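Local atomic coordinates of acidocalcisomal pyrophosphatase (Trypanosoma brucei brucei, PDB entry 5C5V), a protein that probably hydrolyses inorganic pyrophosphate to orthophosphate with the help of magnesium ions, as other members of the soluble PPase family do. Residues 247-252 against 256-261; 276-279 against 285-288; 292-297 against 305-310. All coordinates share one frame; numbering follows the deposited sequence.

Contact 1: residues 247-252 against 256-261; sequences LGMIDE and DWKVVC. With MG (magnesium ion), chain D; MG (magnesium ion), chain E; 2PN (imidodiphosphoric acid), chain C.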
ATOM      1  N   LEU A 247      -0.429 -22.003 -13.803  1.00 52.51           N
ATOM      2  CA  LEU A 247      -1.581 -22.688 -14.374  1.00 52.60           C
ATOM      3  C   LEU A 247      -1.167 -23.633 -15.485  1.00 53.34           C
ATOM      4  O   LEU A 247      -0.470 -23.227 -16.418  1.00 53.88           O
ATOM      5  CB  LEU A 247      -2.589 -21.664 -14.906  1.00 52.60           C
ATOM      6  CG  LEU A 247      -3.872 -22.243 -15.501  1.00 53.09           C
ATOM      7  CD1 LEU A 247      -4.618 -23.057 -14.463  1.00 52.73           C
ATOM      8  CD2 LEU A 247      -4.753 -21.118 -16.056  1.00 53.22           C
ATOM      9  N   GLY A 248      -1.590 -24.889 -15.393  1.00 53.93           N
ATOM     10  CA  GLY A 248      -1.184 -25.905 -16.350  1.00 54.15           C
ATOM     11  C   GLY A 248      -1.990 -25.917 -17.638  1.00 55.07           C
ATOM     12  O   GLY A 248      -2.587 -26.928 -18.001  1.00 55.54           O
ATOM     13  N   MET A 249      -1.980 -24.805 -18.354  1.00 54.48           N
ATOM     14  CA  MET A 249      -2.681 -24.714 -19.624  1.00 55.11           C
ATOM     15  C   MET A 249      -2.087 -25.636 -20.687  1.00 55.94           C
ATOM     16  O   MET A 249      -0.871 -25.623 -20.921  1.00 56.02           O
ATOM     17  CB  MET A 249      -2.642 -23.275 -20.128  1.00 55.16           C
ATOM     18  CG  MET A 249      -3.284 -23.074 -21.483  1.00 56.24           C
ATOM     19  SD  MET A 249      -3.270 -21.324 -21.925  1.00 56.90           S
ATOM     20  CE  MET A 249      -4.007 -21.377 -23.568  1.00 57.67           C
ATOM     21  N   ILE A 250      -2.948 -26.431 -21.322  1.00 56.65           N
ATOM     22  CA  ILE A 250      -2.592 -27.205 -22.513  1.00 57.12           C
ATOM     23  C   ILE A 250      -3.242 -26.526 -23.723  1.00 57.84           C
ATOM     24  O   ILE A 250      -4.459 -26.524 -23.857  1.00 58.16           O
ATOM     25  CB  ILE A 250      -3.080 -28.678 -22.439  1.00 57.20           C
ATOM     26  CG1 ILE A 250      -2.819 -29.291 -21.064  1.00 56.39           C
ATOM     27  CG2 ILE A 250      -2.457 -29.526 -23.549  1.00 57.76           C
ATOM     28  CD1 ILE A 250      -1.411 -29.222 -20.658  1.00 56.63           C
ATOM     29  N   ASP A 251      -2.430 -25.968 -24.608  1.00 56.34           N
ATOM     30  CA  ASP A 251      -2.906 -25.136 -25.706  1.00 57.02           C
ATOM     31  C   ASP A 251      -2.671 -25.822 -27.059  1.00 57.99           C
ATOM     32  O   ASP A 251      -1.518 -26.012 -27.463  1.00 58.38           O
ATOM     33  CB  ASP A 251      -2.190 -23.773 -25.645  1.00 56.94           C
ATOM     34  CG  ASP A 251      -2.714 -22.779 -26.664  1.00 58.16           C
ATOM     35  OD1 ASP A 251      -3.668 -23.127 -27.391  1.00 58.86           O
ATOM     36  OD2 ASP A 251      -2.168 -21.654 -26.742  1.00 58.24           O
ATOM     37  N   GLU A 252      -3.744 -26.206 -27.753  1.00 58.66           N
ATOM     38  CA  GLU A 252      -3.602 -26.888 -29.050  1.00 59.41           C
ATOM     39  C   GLU A 252      -2.685 -28.115 -28.956  1.00 59.23           C
ATOM     40  O   GLU A 252      -1.854 -28.350 -29.829  1.00 59.51           O
ATOM     41  CB  GLU A 252      -3.062 -25.915 -30.113  1.00 60.17           C
ATOM     42  CG  GLU A 252      -4.002 -24.740 -30.444  1.00 60.83           C
ATOM     43  CD  GLU A 252      -3.262 -23.483 -30.948  1.00 62.02           C
ATOM     44  OE1 GLU A 252      -2.014 -23.415 -30.856  1.00 61.99           O
ATOM     45  OE2 GLU A 252      -3.928 -22.548 -31.446  1.00 63.03           O
ATOM     46  N   ASP A 256       1.678 -25.481 -22.028  1.00 54.19           N
ATOM     47  CA  ASP A 256       1.729 -24.037 -22.168  1.00 54.00           C
ATOM     48  C   ASP A 256       1.477 -23.377 -20.823  1.00 53.29           C
ATOM     49  O   ASP A 256       0.548 -22.578 -20.674  1.00 52.95           O
ATOM     50  CB  ASP A 256       0.715 -23.589 -23.214  1.00 54.46           C
ATOM     51  CG  ASP A 256       1.077 -22.281 -23.851  1.00 55.30           C
ATOM     52  OD1 ASP A 256       2.248 -21.847 -23.712  1.00 55.27           O
ATOM     53  OD2 ASP A 256       0.193 -21.685 -24.512  1.00 55.64           O
ATOM     54  N   TRP A 257       2.315 -23.738 -19.848  1.00 53.42           N
ATOM     55  CA  TRP A 257       2.251 -23.199 -18.497  1.00 52.92           C
ATOM     56  C   TRP A 257       2.041 -21.709 -18.508  1.00 52.70           C
ATOM     57  O   TRP A 257       2.643 -21.000 -19.308  1.00 53.22           O
ATOM     58  CB  TRP A 257       3.534 -23.485 -17.713  1.00 52.86           C
ATOM     59  CG  TRP A 257       3.892 -24.916 -17.537  1.00 53.39           C
ATOM     60  CD1 TRP A 257       4.888 -25.593 -18.178  1.00 53.98           C
ATOM     61  CD2 TRP A 257       3.285 -25.854 -16.637  1.00 52.94           C
ATOM     62  NE1 TRP A 257       4.936 -26.896 -17.741  1.00 54.06           N
ATOM     63  CE2 TRP A 257       3.966 -27.083 -16.793  1.00 53.60           C
ATOM     64  CE3 TRP A 257       2.235 -25.775 -15.716  1.00 52.34           C
ATOM     65  CZ2 TRP A 257       3.635 -28.220 -16.065  1.00 53.35           C
ATOM     66  CZ3 TRP A 257       1.903 -26.905 -14.993  1.00 52.45           C
ATOM     67  CH2 TRP A 257       2.602 -28.113 -15.170  1.00 53.06           C
ATOM     68  N   LYS A 258       1.196 -21.239 -17.598  1.00 51.92           N
ATOM     69  CA  LYS A 258       0.983 -19.809 -17.412  1.00 51.57           C
ATOM     70  C   LYS A 258       1.347 -19.441 -15.990  1.00 51.01           C
ATOM     71  O   LYS A 258       0.591 -19.720 -15.056  1.00 50.37           O
ATOM     72  CB  LYS A 258      -0.466 -19.431 -17.724  1.00 51.49           C
ATOM     73  CG  LYS A 258      -0.866 -19.629 -19.183  1.00 52.36           C
ATOM     74  CD  LYS A 258      -0.310 -18.530 -20.069  1.00 52.93           C
ATOM     75  CE  LYS A 258      -0.723 -18.733 -21.516  1.00 53.95           C
ATOM     76  NZ  LYS A 258      -0.063 -19.922 -22.112  1.00 54.30           N
ATOM     77  N   VAL A 259       2.519 -18.840 -15.822  1.00 50.99           N
ATOM     78  CA  VAL A 259       2.990 -18.492 -14.491  1.00 50.59           C
ATOM     79  C   VAL A 259       2.323 -17.207 -14.013  1.00 50.10           C
ATOM     80  O   VAL A 259       2.277 -16.211 -14.737  1.00 50.23           O
ATOM     81  CB  VAL A 259       4.528 -18.331 -14.446  1.00 51.25           C
ATOM     82  CG1 VAL A 259       4.976 -17.848 -13.066  1.00 50.98           C
ATOM     83  CG2 VAL A 259       5.215 -19.643 -14.795  1.00 51.77           C
ATOM     84  N   VAL A 260       1.798 -17.249 -12.791  1.00 50.58           N
ATOM     85  CA  VAL A 260       1.220 -16.074 -12.160  1.00 50.08           C
ATOM     86  C   VAL A 260       2.307 -15.420 -11.338  1.00 50.36           C
ATOM     87  O   VAL A 260       2.937 -16.072 -10.502  1.00 50.50           O
ATOM     88  CB  VAL A 260       0.009 -16.420 -11.241  1.00 49.86           C
ATOM     89  CG1 VAL A 260      -0.519 -15.151 -10.557  1.00 49.29           C
ATOM     90  CG2 VAL A 260      -1.109 -17.095 -12.031  1.00 49.71           C
ATOM     91  N   CYS A 261       2.538 -14.134 -11.573  1.00 50.70           N
ATOM     92  CA  CYS A 261       3.598 -13.439 -10.853  1.00 51.03           C
ATOM     93  C   CYS A 261       3.181 -12.018 -10.567  1.00 50.81           C
ATOM     94  O   CYS A 261       2.185 -11.531 -11.114  1.00 50.46           O
ATOM     95  CB  CYS A 261       4.906 -13.459 -11.656  1.00 51.50           C
ATOM     96  SG  CYS A 261       4.792 -12.562 -13.229  1.00 51.76           S
TER
HETATM   97 MG    MG D 502      -0.297 -20.560 -26.082  1.00 55.59          MG
HETATM   98 MG    MG E 503       2.961 -20.253 -24.753  1.00 54.21          MG
HETATM   99  P1  2PN C 501      -0.724 -17.942 -27.997  1.00 55.18           P
HETATM  100  O1  2PN C 501      -0.113 -17.689 -29.400  1.00 56.48           O
HETATM  101  O2  2PN C 501      -0.830 -19.476 -27.782  1.00 54.34           O
HETATM  102  O3  2PN C 501      -2.090 -17.207 -27.898  1.00 55.50           O
HETATM  103  N1  2PN C 501       0.241 -17.262 -26.867  1.00 54.44           N
HETATM  104  P2  2PN C 501       1.726 -17.818 -26.451  0.75 54.10           P
HETATM  105  O4  2PN C 501       2.638 -17.968 -27.722  1.00 55.20           O
HETATM  106  O5  2PN C 501       1.528 -19.185 -25.826  1.00 52.94           O
HETATM  107  O6  2PN C 501       2.357 -16.897 -25.502  1.00 53.27           O
HETATM  108  O   HOH W   1      -1.345 -19.176 -24.930  1.00 55.44           O
HETATM  109  O   HOH W   2       0.918 -21.833 -27.454  1.00 54.22           O
HETATM  110  O   HOH W   3       4.922 -20.801 -23.881  1.00 53.49           O
HETATM  111  O   HOH W   4       4.061 -19.185 -25.922  1.00 52.83           O
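Asp256 OD2 binds a magnesium ion at 2.0 Å and takes a weak hydrogen bond, part of a salt bridge, from Lys258 NZ; across the beta hairpin of strands 238-251 and 254-263, Asp251 OD2 reaches the same ion at 2.3 Å. O2 and O5 of the bound imidodiphosphate and two waters complete its six ligands. Asp256 OD1 binds a second magnesium ion, shared with Asp219 and Asp224, so that one carboxylate bridges two metals, as in the active sites of soluble pyrophosphatases. The two aspartates lie side by side and point the same way, Asp251 OD2 3.2 Å from Asp256 OD2 and their carboxylate planes 24° apart. With chi1 at -174° in Asp251 and -155° in Asp256, both carboxylates swing out to the one ion. Lys297 NZ forms a salt bridge with the Asp251 carboxylate, within reach of both oxygens and nearer OD2.

Along the hairpin from the metals, Leu247 and Lys258 form an antiparallel hydrogen-bonded pair, and Asp256 N donates to Met249 O at 2.8 Å. Lys258, bent at chi2 and chi4, also brings NZ to Asp256 O, Asp224 OD2 and a metal-bound water. The extended Met249 side chain crosses this lysine, with its SD 3.5 Å from Lys258 NZ.

Contact 2: residues 276-279 against 285-288; sequences HDVP and CLDA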
ATOM      1  N   HIS A 276      -2.162 -18.763  -2.849  1.00 56.93           N
ATOM      2  CA  HIS A 276      -3.368 -18.694  -2.041  1.00 56.85           C
ATOM      3  C   HIS A 276      -3.688 -17.270  -1.613  1.00 56.87           C
ATOM      4  O   HIS A 276      -4.830 -16.961  -1.300  1.00 56.70           O
ATOM      5  CB  HIS A 276      -3.229 -19.596  -0.816  1.00 57.26           C
ATOM      6  CG  HIS A 276      -2.734 -20.969  -1.147  1.00 57.95           C
ATOM      7  ND1 HIS A 276      -3.552 -21.950  -1.672  1.00 57.75           N
ATOM      8  CD2 HIS A 276      -1.500 -21.526  -1.036  1.00 58.30           C
ATOM      9  CE1 HIS A 276      -2.846 -23.055  -1.860  1.00 58.09           C
ATOM     10  NE2 HIS A 276      -1.597 -22.819  -1.492  1.00 58.58           N
ATOM     11  N   ASP A 277      -2.689 -16.398  -1.611  1.00 57.26           N
ATOM     12  CA  ASP A 277      -2.921 -15.017  -1.226  1.00 57.29           C
ATOM     13  C   ASP A 277      -3.617 -14.224  -2.310  1.00 56.62           C
ATOM     14  O   ASP A 277      -4.111 -13.129  -2.051  1.00 56.76           O
ATOM     15  CB  ASP A 277      -1.608 -14.327  -0.864  1.00 58.09           C
ATOM     16  CG  ASP A 277      -1.051 -14.812   0.439  1.00 59.12           C
ATOM     17  OD1 ASP A 277      -1.870 -15.153   1.318  1.00 59.49           O
ATOM     18  OD2 ASP A 277       0.194 -14.872   0.582  1.00 60.04           O
ATOM     19  N   VAL A 278      -3.666 -14.763  -3.520  1.00 55.55           N
ATOM     20  CA  VAL A 278      -4.238 -14.009  -4.628  1.00 55.26           C
ATOM     21  C   VAL A 278      -5.763 -13.904  -4.504  1.00 55.15           C
ATOM     22  O   VAL A 278      -6.322 -12.829  -4.717  1.00 55.06           O
ATOM     23  CB  VAL A 278      -3.864 -14.619  -6.010  1.00 55.03           C
ATOM     24  CG1 VAL A 278      -4.554 -13.844  -7.152  1.00 54.67           C
ATOM     25  CG2 VAL A 278      -2.341 -14.633  -6.209  1.00 55.17           C
ATOM     26  N   PRO A 279      -6.443 -15.019  -4.180  1.00 55.72           N
ATOM     27  CA  PRO A 279      -7.889 -14.909  -3.934  1.00 55.58           C
ATOM     28  C   PRO A 279      -8.208 -14.039  -2.717  1.00 55.62           C
ATOM     29  O   PRO A 279      -9.223 -13.373  -2.712  1.00 55.39           O
ATOM     30  CB  PRO A 279      -8.322 -16.365  -3.693  1.00 55.50           C
ATOM     31  CG  PRO A 279      -7.311 -17.176  -4.428  1.00 55.62           C
ATOM     32  CD  PRO A 279      -6.005 -16.426  -4.227  1.00 55.69           C
ATOM     33  N   CYS A 285      -9.384 -12.799  -9.504  1.00 52.39           N
ATOM     34  CA  CYS A 285      -8.250 -12.648 -10.428  1.00 52.50           C
ATOM     35  C   CYS A 285      -7.843 -13.981 -11.073  1.00 52.48           C
ATOM     36  O   CYS A 285      -7.784 -14.096 -12.289  1.00 53.10           O
ATOM     37  CB  CYS A 285      -7.047 -12.034  -9.702  1.00 52.10           C
ATOM     38  SG  CYS A 285      -5.590 -11.840 -10.755  1.00 52.61           S
ATOM     39  N   LEU A 286      -7.604 -14.991 -10.248  1.00 52.44           N
ATOM     40  CA  LEU A 286      -7.271 -16.321 -10.743  1.00 52.88           C
ATOM     41  C   LEU A 286      -8.384 -16.892 -11.637  1.00 53.35           C
ATOM     42  O   LEU A 286      -8.101 -17.389 -12.718  1.00 54.02           O
ATOM     43  CB  LEU A 286      -7.002 -17.268  -9.574  1.00 52.49           C
ATOM     44  CG  LEU A 286      -5.789 -16.922  -8.712  1.00 52.48           C
ATOM     45  CD1 LEU A 286      -5.457 -18.062  -7.753  1.00 52.58           C
ATOM     46  CD2 LEU A 286      -4.582 -16.566  -9.581  1.00 52.37           C
ATOM     47  N   ASP A 287      -9.646 -16.808 -11.197  1.00 52.78           N
ATOM     48  CA  ASP A 287     -10.773 -17.322 -11.992  1.00 53.33           C
ATOM     49  C   ASP A 287     -10.846 -16.670 -13.376  1.00 53.91           C
ATOM     50  O   ASP A 287     -11.119 -17.342 -14.374  1.00 54.59           O
ATOM     51  CB  ASP A 287     -12.124 -17.090 -11.278  1.00 53.47           C
ATOM     52  CG  ASP A 287     -12.384 -18.075 -10.144  1.00 53.37           C
ATOM     53  OD1 ASP A 287     -11.669 -19.098 -10.038  1.00 53.31           O
ATOM     54  OD2 ASP A 287     -13.329 -17.824  -9.347  1.00 53.64           O
ATOM     55  N   ALA A 288     -10.656 -15.353 -13.420  1.00 51.62           N
ATOM     56  CA  ALA A 288     -10.723 -14.616 -14.669  1.00 52.45           C
ATOM     57  C   ALA A 288      -9.565 -14.991 -15.591  1.00 52.88           C
ATOM     58  O   ALA A 288      -9.764 -15.147 -16.795  1.00 53.90           O
ATOM     59  CB  ALA A 288     -10.729 -13.121 -14.406  1.00 52.47           C
TER
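Val278 and Leu286 meet at an oblique angle and carry most of this small apolar contact between helix 277-281 and the first turn of helix 285-295. The CG1 branch of Val278 does the touching. It stands anti to the backbone N (chi1 177°) and reaches Leu286 at two neighbouring atoms, CD2 at 3.6 Å and CG at 3.7 Å, so it lies against the fork of the leucine and not against a single methyl. Val278 CB backs this up at 4.0 Å from Leu286 CG.

The two methyls of Leu286 are divided between two partners. While CD2 faces the valine, CD1 lies against the ring of Pro279, 3.9 Å from both its CG and its CD. With CG of Leu286 beside the backbone N (chi1 -64°), the fork projects over the consecutive pair Val278 and Pro279. Cys285 adds its CB, 4.0 Å from the same Val278 CG1.

Further apolar side chains extend the cluster: Met272 packs on Val278 and Ile275 on Leu286, while Trp196 and Ile228 lie against Cys285. Trp161 of the second subunit packs on Cys285 and Ala288, which places the start of the longer helix beside a subunit interface. The arrangement is that of two consecutive helices joined by a short turn, 282-284, and packed through apolar side chains, here within the pyrophosphatase domain and away from its metal site.

Contact 3: residues 292-297 against 305-310; sequences WFRVYK and SHFAFD. With 2PN (imidodiphosphoric acid), chain C.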
ATOM      1  N   TRP A 292     -10.275 -16.578 -19.150  1.00 52.84           N
ATOM      2  CA  TRP A 292      -9.795 -15.879 -20.328  1.00 53.77           C
ATOM      3  C   TRP A 292      -8.934 -16.824 -21.213  1.00 54.13           C
ATOM      4  O   TRP A 292      -9.146 -16.934 -22.424  1.00 55.14           O
ATOM      5  CB  TRP A 292      -8.992 -14.651 -19.908  1.00 53.37           C
ATOM      6  CG  TRP A 292      -8.820 -13.648 -21.000  1.00 54.67           C
ATOM      7  CD1 TRP A 292      -9.573 -12.514 -21.209  1.00 55.45           C
ATOM      8  CD2 TRP A 292      -7.842 -13.678 -22.047  1.00 55.06           C
ATOM      9  NE1 TRP A 292      -9.108 -11.844 -22.323  1.00 56.55           N
ATOM     10  CE2 TRP A 292      -8.051 -12.536 -22.852  1.00 56.33           C
ATOM     11  CE3 TRP A 292      -6.813 -14.558 -22.385  1.00 54.97           C
ATOM     12  CZ2 TRP A 292      -7.270 -12.258 -23.970  1.00 57.32           C
ATOM     13  CZ3 TRP A 292      -6.040 -14.280 -23.493  1.00 55.80           C
ATOM     14  CH2 TRP A 292      -6.273 -13.139 -24.273  1.00 57.04           C
ATOM     15  N   PHE A 293      -7.989 -17.529 -20.603  1.00 54.34           N
ATOM     16  CA  PHE A 293      -7.130 -18.427 -21.380  1.00 54.84           C
ATOM     17  C   PHE A 293      -7.873 -19.672 -21.822  1.00 55.18           C
ATOM     18  O   PHE A 293      -7.506 -20.285 -22.828  1.00 55.59           O
ATOM     19  CB  PHE A 293      -5.873 -18.814 -20.597  1.00 53.74           C
ATOM     20  CG  PHE A 293      -4.819 -17.754 -20.608  1.00 53.70           C
ATOM     21  CD1 PHE A 293      -4.259 -17.335 -21.812  1.00 54.70           C
ATOM     22  CD2 PHE A 293      -4.388 -17.165 -19.434  1.00 52.78           C
ATOM     23  CE1 PHE A 293      -3.297 -16.344 -21.845  1.00 54.60           C
ATOM     24  CE2 PHE A 293      -3.426 -16.173 -19.458  1.00 52.88           C
ATOM     25  CZ  PHE A 293      -2.881 -15.761 -20.669  1.00 53.54           C
ATOM     26  N   ARG A 294      -8.937 -20.026 -21.101  1.00 56.47           N
ATOM     27  CA  ARG A 294      -9.730 -21.183 -21.484  1.00 56.78           C
ATOM     28  C   ARG A 294     -10.442 -20.928 -22.805  1.00 57.94           C
ATOM     29  O   ARG A 294     -10.407 -21.773 -23.704  1.00 58.40           O
ATOM     30  CB  ARG A 294     -10.769 -21.539 -20.410  1.00 56.22           C
ATOM     31  CG  ARG A 294     -11.552 -22.822 -20.742  1.00 56.69           C
ATOM     32  CD  ARG A 294     -12.642 -23.152 -19.721  1.00 56.22           C
ATOM     33  NE  ARG A 294     -13.767 -22.231 -19.821  1.00 57.01           N
ATOM     34  CZ  ARG A 294     -14.810 -22.419 -20.629  1.00 58.05           C
ATOM     35  NH1 ARG A 294     -14.886 -23.502 -21.398  1.00 58.33           N
ATOM     36  NH2 ARG A 294     -15.788 -21.527 -20.662  1.00 58.71           N
ATOM     37  N   VAL A 295     -11.031 -19.742 -22.952  1.00 56.17           N
ATOM     38  CA  VAL A 295     -11.958 -19.504 -24.055  1.00 57.25           C
ATOM     39  C   VAL A 295     -11.472 -18.568 -25.162  1.00 58.47           C
ATOM     40  O   VAL A 295     -12.138 -18.465 -26.197  1.00 59.51           O
ATOM     41  CB  VAL A 295     -13.297 -18.901 -23.538  1.00 57.57           C
ATOM     42  CG1 VAL A 295     -13.871 -19.739 -22.417  1.00 56.85           C
ATOM     43  CG2 VAL A 295     -13.107 -17.451 -23.079  1.00 57.48           C
ATOM     44  N   TYR A 296     -10.335 -17.892 -24.976  1.00 56.76           N
ATOM     45  CA  TYR A 296     -10.034 -16.748 -25.846  1.00 57.60           C
ATOM     46  C   TYR A 296      -9.876 -17.085 -27.327  1.00 58.57           C
ATOM     47  O   TYR A 296     -10.134 -16.240 -28.166  1.00 59.76           O
ATOM     48  CB  TYR A 296      -8.789 -15.992 -25.343  1.00 57.19           C
ATOM     49  CG  TYR A 296      -7.423 -16.633 -25.569  1.00 56.54           C
ATOM     50  CD1 TYR A 296      -6.462 -15.995 -26.345  1.00 57.30           C
ATOM     51  CD2 TYR A 296      -7.080 -17.838 -24.962  1.00 55.68           C
ATOM     52  CE1 TYR A 296      -5.182 -16.553 -26.537  1.00 57.10           C
ATOM     53  CE2 TYR A 296      -5.814 -18.418 -25.160  1.00 55.54           C
ATOM     54  CZ  TYR A 296      -4.871 -17.761 -25.939  1.00 56.10           C
ATOM     55  OH  TYR A 296      -3.637 -18.314 -26.121  1.00 55.92           O
ATOM     56  N   LYS A 297      -9.505 -18.315 -27.659  1.00 59.03           N
ATOM     57  CA  LYS A 297      -9.312 -18.657 -29.067  1.00 60.07           C
ATOM     58  C   LYS A 297     -10.572 -19.198 -29.745  1.00 60.68           C
ATOM     59  O   LYS A 297     -10.599 -19.359 -30.963  1.00 61.51           O
ATOM     60  CB  LYS A 297      -8.169 -19.673 -29.220  1.00 59.48           C
ATOM     61  CG  LYS A 297      -6.772 -19.077 -28.983  1.00 59.24           C
ATOM     62  CD  LYS A 297      -5.673 -20.137 -29.112  1.00 58.84           C
ATOM     63  CE  LYS A 297      -4.291 -19.565 -28.768  1.00 58.65           C
ATOM     64  NZ  LYS A 297      -3.169 -20.548 -28.945  1.00 58.39           N
ATOM     65  N   SER A 305      -9.285 -24.367 -24.240  1.00 59.79           N
ATOM     66  CA  SER A 305      -8.032 -24.915 -23.749  1.00 59.34           C
ATOM     67  C   SER A 305      -8.306 -25.963 -22.681  1.00 58.68           C
ATOM     68  O   SER A 305      -9.322 -25.897 -22.001  1.00 58.40           O
ATOM     69  CB  SER A 305      -7.145 -23.803 -23.187  1.00 58.77           C
ATOM     70  OG  SER A 305      -6.938 -22.796 -24.167  1.00 59.70           O
ATOM     71  N   HIS A 306      -7.412 -26.934 -22.548  1.00 58.82           N
ATOM     72  CA  HIS A 306      -7.490 -27.904 -21.460  1.00 58.22           C
ATOM     73  C   HIS A 306      -6.533 -27.444 -20.353  1.00 57.51           C
ATOM     74  O   HIS A 306      -5.685 -26.585 -20.581  1.00 57.48           O
ATOM     75  CB  HIS A 306      -7.142 -29.324 -21.950  1.00 59.66           C
ATOM     76  N   PHE A 307      -6.685 -27.982 -19.150  1.00 57.80           N
ATOM     77  CA  PHE A 307      -5.765 -27.681 -18.063  1.00 57.09           C
ATOM     78  C   PHE A 307      -5.403 -28.946 -17.302  1.00 57.26           C
ATOM     79  O   PHE A 307      -6.262 -29.787 -17.056  1.00 57.45           O
ATOM     80  CB  PHE A 307      -6.365 -26.660 -17.102  1.00 56.54           C
ATOM     81  CG  PHE A 307      -6.717 -25.352 -17.744  1.00 56.92           C
ATOM     82  CD1 PHE A 307      -5.751 -24.378 -17.937  1.00 56.64           C
ATOM     83  CD2 PHE A 307      -8.022 -25.093 -18.150  1.00 57.30           C
ATOM     84  CE1 PHE A 307      -6.068 -23.175 -18.525  1.00 56.99           C
ATOM     85  CE2 PHE A 307      -8.351 -23.884 -18.738  1.00 57.72           C
ATOM     86  CZ  PHE A 307      -7.372 -22.921 -18.928  1.00 57.38           C
ATOM     87  N   ALA A 308      -4.125 -29.110 -16.972  1.00 57.93           N
ATOM     88  CA  ALA A 308      -3.724 -30.175 -16.059  1.00 57.89           C
ATOM     89  C   ALA A 308      -4.268 -29.885 -14.658  1.00 57.41           C
ATOM     90  O   ALA A 308      -4.648 -28.755 -14.358  1.00 56.96           O
ATOM     91  CB  ALA A 308      -2.210 -30.302 -16.014  1.00 57.87           C
ATOM     92  N   PHE A 309      -4.298 -30.906 -13.806  1.00 58.38           N
ATOM     93  CA  PHE A 309      -4.707 -30.738 -12.416  1.00 57.73           C
ATOM     94  C   PHE A 309      -6.090 -30.111 -12.282  1.00 57.78           C
ATOM     95  O   PHE A 309      -6.359 -29.403 -11.308  1.00 57.41           O
ATOM     96  CB  PHE A 309      -3.686 -29.892 -11.660  1.00 57.62           C
ATOM     97  CG  PHE A 309      -2.267 -30.343 -11.853  1.00 58.43           C
ATOM     98  CD1 PHE A 309      -1.837 -31.563 -11.350  1.00 58.70           C
ATOM     99  CD2 PHE A 309      -1.362 -29.553 -12.540  1.00 58.41           C
ATOM    100  CE1 PHE A 309      -0.527 -31.992 -11.532  1.00 58.98           C
ATOM    101  CE2 PHE A 309      -0.066 -29.968 -12.716  1.00 59.08           C
ATOM    102  CZ  PHE A 309       0.355 -31.197 -12.215  1.00 59.39           C
ATOM    103  N   ASP A 310      -6.942 -30.356 -13.275  1.00 57.54           N
ATOM    104  CA  ASP A 310      -8.306 -29.863 -13.275  1.00 57.79           C
ATOM    105  C   ASP A 310      -8.397 -28.347 -13.104  1.00 57.48           C
ATOM    106  O   ASP A 310      -9.357 -27.836 -12.530  1.00 56.99           O
ATOM    107  CB  ASP A 310      -9.107 -30.565 -12.170  1.00 58.20           C
TER
HETATM  108  P1  2PN C 501      -0.724 -17.942 -27.997  1.00 55.18           P
HETATM  109  O1  2PN C 501      -0.113 -17.689 -29.400  1.00 56.48           O
HETATM  110  O2  2PN C 501      -0.830 -19.476 -27.782  1.00 54.34           O
HETATM  111  O3  2PN C 501      -2.090 -17.207 -27.898  1.00 55.50           O
HETATM  112  N1  2PN C 501       0.241 -17.262 -26.867  1.00 54.44           N
HETATM  113  P2  2PN C 501       1.726 -17.818 -26.451  0.75 54.10           P
HETATM  114  O4  2PN C 501       2.638 -17.968 -27.722  1.00 55.20           O
HETATM  115  O5  2PN C 501       1.528 -19.185 -25.826  1.00 52.94           O
HETATM  116  O6  2PN C 501       2.357 -16.897 -25.502  1.00 53.27           O
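Ser305 fastens strand 306-307 to the C-terminal end of helix 285-295 by two hydrogen bonds, beside the pocket that holds imidodiphosphate in this PPase fold. Its backbone N donates to Arg294 O at 2.9 Å, in the carbonyl plane and on a lone pair, while its hydroxyl donates to Phe293 O. Two successive carbonyls of the last helical turn are thus gripped by one residue. Because OG sits beside the serine's own backbone N (chi1 -56°), both donors face the helix.

Next to this pair, the ring of Phe307 meets the helix with its edge: CE2 lies 3.8 Å from Arg294 CB, close to the ring plane, and the two side chains cross at about a right angle. Beyond CG the arginine leads away from the ring and bends at chi3 (72°), and its NE forms a salt bridge with Glu291.

Further along, Tyr296 and Lys297 turn to the bound imidodiphosphate. The tyrosine ring is held between Lys297 CG, centred over one face, and Trp292 CZ3 near the rim of the other. Lys297, extended beyond CG, donates from NZ to ligand O2 at 2.8 Å. Tyr296 OH donates to ligand O3 at 2.6 Å.

How the contacts relate
The three contacts follow one another along the chain in series, none nested and none crossing. Contact 1 closes the turn of the hairpin 238-251/254-263. After strand 254-263, contact 2 closes the turn between helices 277-281 and 285-295, and the side chains of Val260 and Leu286 make a slight touch between the two contacts. Helix 285-295 then leads directly into contact 3, which closes the loop between 297 and 305 and brings in strand 306-307. That strand pairs with 238-251 in the mixed sheet, through a probable hydrogen bond from Ile250 N to His306 O. The Asp251-Lys297 salt bridge and the bound imidodiphosphate also join contacts 1 and 3; contact 2 stands apart from the ligand.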